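Local coordinates for protein DNA helicase RecQ (Deinococcus radiodurans, PDB 4Q48) that probably couples ATP hydrolysis to the unwinding of duplex DNA by translocating in the 3'-5' direction, at residues Asn304-Ala309 with Gly328-Pro333. Numbering follows the deposited sequence.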
loop_
_atom_site.group_PDB
_atom_site.type_symbol
_atom_site.label_atom_id
_atom_site.label_comp_id
_atom_site.label_asym_id
_atom_site.label_seq_id
_atom_site.Cartn_x
_atom_site.Cartn_y
_atom_site.Cartn_z
ATOM N N ASN A 304 -20.811 2.435 9.615
ATOM C CA ASN A 304 -21.172 3.020 10.885
ATOM C C ASN A 304 -20.049 2.802 11.944
ATOM O O ASN A 304 -20.265 2.954 13.156
ATOM C CB ASN A 304 -22.504 2.335 11.271
ATOM C CG ASN A 304 -23.247 3.012 12.389
ATOM O OD1 ASN A 304 -23.212 4.224 12.548
ATOM N ND2 ASN A 304 -23.936 2.214 13.179
ATOM N N VAL A 305 -18.862 2.398 11.484
ATOM C CA VAL A 305 -17.806 1.885 12.370
ATOM C C VAL A 305 -16.951 2.972 13.041
ATOM O O VAL A 305 -16.191 3.698 12.396
ATOM C CB VAL A 305 -16.852 0.920 11.608
ATOM C CG1 VAL A 305 -15.668 0.558 12.460
ATOM C CG2 VAL A 305 -17.585 -0.339 11.158
ATOM N N ARG A 306 -17.023 3.011 14.365
ATOM C CA ARG A 306 -16.493 4.122 15.134
ATOM C C ARG A 306 -15.040 3.954 15.582
ATOM O O ARG A 306 -14.368 4.944 15.858
ATOM C CB ARG A 306 -17.386 4.347 16.355
ATOM C CG ARG A 306 -18.476 5.321 16.074
ATOM C CD ARG A 306 -17.906 6.529 15.391
ATOM N NE ARG A 306 -18.870 7.088 14.474
ATOM C CZ ARG A 306 -18.814 6.955 13.158
ATOM N NH1 ARG A 306 -17.790 6.378 12.587
ATOM N NH2 ARG A 306 -19.757 7.479 12.406
ATOM N N PHE A 307 -14.556 2.719 15.676
ATOM C CA PHE A 307 -13.144 2.508 15.951
ATOM C C PHE A 307 -12.587 1.194 15.401
ATOM O O PHE A 307 -13.326 0.211 15.189
ATOM C CB PHE A 307 -12.877 2.582 17.453
ATOM C CG PHE A 307 -13.420 1.411 18.259
ATOM C CD1 PHE A 307 -14.680 1.469 18.840
ATOM C CD2 PHE A 307 -12.634 0.299 18.511
ATOM C CE1 PHE A 307 -15.152 0.434 19.611
ATOM C CE2 PHE A 307 -13.111 -0.750 19.292
ATOM C CZ PHE A 307 -14.372 -0.675 19.839
ATOM N N VAL A 308 -11.281 1.201 15.143
ATOM C CA VAL A 308 -10.554 -0.030 14.911
ATOM C C VAL A 308 -9.391 -0.116 15.878
ATOM O O VAL A 308 -8.502 0.744 15.890
ATOM C CB VAL A 308 -10.056 -0.157 13.480
ATOM C CG1 VAL A 308 -9.020 -1.240 13.404
ATOM C CG2 VAL A 308 -11.211 -0.528 12.586
ATOM N N ALA A 309 -9.401 -1.185 16.668
ATOM C CA ALA A 309 -8.387 -1.441 17.670
ATOM C C ALA A 309 -7.428 -2.532 17.236
ATOM O O ALA A 309 -7.854 -3.614 16.835
ATOM C CB ALA A 309 -9.044 -1.827 18.989
ATOM N N GLY A 328 -15.031 4.539 9.904
ATOM C CA GLY A 328 -15.487 5.832 9.471
ATOM C C GLY A 328 -15.886 5.934 8.018
ATOM O O GLY A 328 -15.604 6.936 7.372
ATOM N N ARG A 329 -16.579 4.929 7.509
ATOM C CA ARG A 329 -16.940 4.937 6.101
ATOM C C ARG A 329 -18.187 5.783 5.920
ATOM O O ARG A 329 -18.730 5.881 4.822
ATOM C CB ARG A 329 -17.127 3.517 5.556
ATOM C CG ARG A 329 -15.811 2.764 5.465
ATOM C CD ARG A 329 -15.076 2.961 4.158
ATOM N NE ARG A 329 -13.942 2.036 4.088
ATOM C CZ ARG A 329 -13.271 1.726 2.983
ATOM N NH1 ARG A 329 -13.643 2.235 1.817
ATOM N NH2 ARG A 329 -12.247 0.875 3.045
ATOM N N ASP A 330 -18.654 6.375 7.016
ATOM C CA ASP A 330 -19.761 7.322 6.929
ATOM C C ASP A 330 -19.265 8.773 7.002
ATOM O O ASP A 330 -20.063 9.698 7.142
ATOM C CB ASP A 330 -20.765 7.062 8.039
ATOM C CG ASP A 330 -20.145 7.195 9.443
ATOM O OD1 ASP A 330 -18.905 7.429 9.569
ATOM O OD2 ASP A 330 -20.917 7.058 10.423
ATOM N N GLY A 331 -17.957 8.956 6.832
ATOM C CA GLY A 331 -17.330 10.269 6.859
ATOM C C GLY A 331 -17.199 10.929 8.225
ATOM O O GLY A 331 -16.560 11.981 8.351
ATOM N N LEU A 332 -17.776 10.305 9.254
ATOM C CA LEU A 332 -17.764 10.869 10.602
ATOM C C LEU A 332 -16.495 10.470 11.404
ATOM O O LEU A 332 -15.755 9.568 10.984
ATOM C CB LEU A 332 -19.044 10.437 11.313
ATOM C CG LEU A 332 -20.339 10.944 10.674
ATOM C CD1 LEU A 332 -21.488 10.178 11.224
ATOM C CD2 LEU A 332 -20.501 12.412 10.992
ATOM N N PRO A 333 -16.209 11.176 12.530
ATOM C CA PRO A 333 -14.973 10.891 13.277
ATOM C C PRO A 333 -14.864 9.441 13.748
ATOM O O PRO A 333 -15.830 8.884 14.275
ATOM C CB PRO A 333 -15.067 11.824 14.488
ATOM C CG PRO A 333 -15.894 12.957 14.031
ATOM C CD PRO A 333 -16.930 12.322 13.114
#
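Gly328 makes the backbone link to Val305: its N donates to Val305 O over 2.9 Å, nearly straight at 164° and in the carbonyl plane. Ser334 OG bonds to the same oxygen, so two partners grip this buried carbonyl. Gly328, at positive phi, also begins a type I turn closed by the bond from Gly331 N to Gly328 O. On that turn Asp330 carries the charged part of the contact. Its CG stands between the backbone N and the carbonyl carbon (chi1 60°), which brings the carboxylate to the edge of the Arg306 guanidinium, the two planes 40° apart. The salt bridge runs from Arg306 NH2 to Asp330 OD2, though its exact length is doubtful at this resolution, and a weak bond from Arg306 NH1 to Asp330 OD1 (3.4 Å) accompanies it. Arg306 starts away from the turn and gets there by bending at chi2 and chi3. Two residues on, Leu332 N donates to Asp330 OD1 over 3.1 Å from above the carboxylate plane, an Asx turn that helps fix the acid's rotation. The CB of Leu332 packs obliquely against the guanidinium. Pro333 O lies over one guanidinium face, 3.3 Å from Arg306 CD, while Asn304 O lies over the opposite face. The whole arrangement belongs to the second RecA-like domain of the helicase core, away from the zinc site. Residues 328-333 lie in the loop between helix 317-324 and strand 334-340, which pairs in parallel with strand 305-310; strand 238-242 flanks the latter on its other side, and helix 222-233 packs on Phe307 and Ala309.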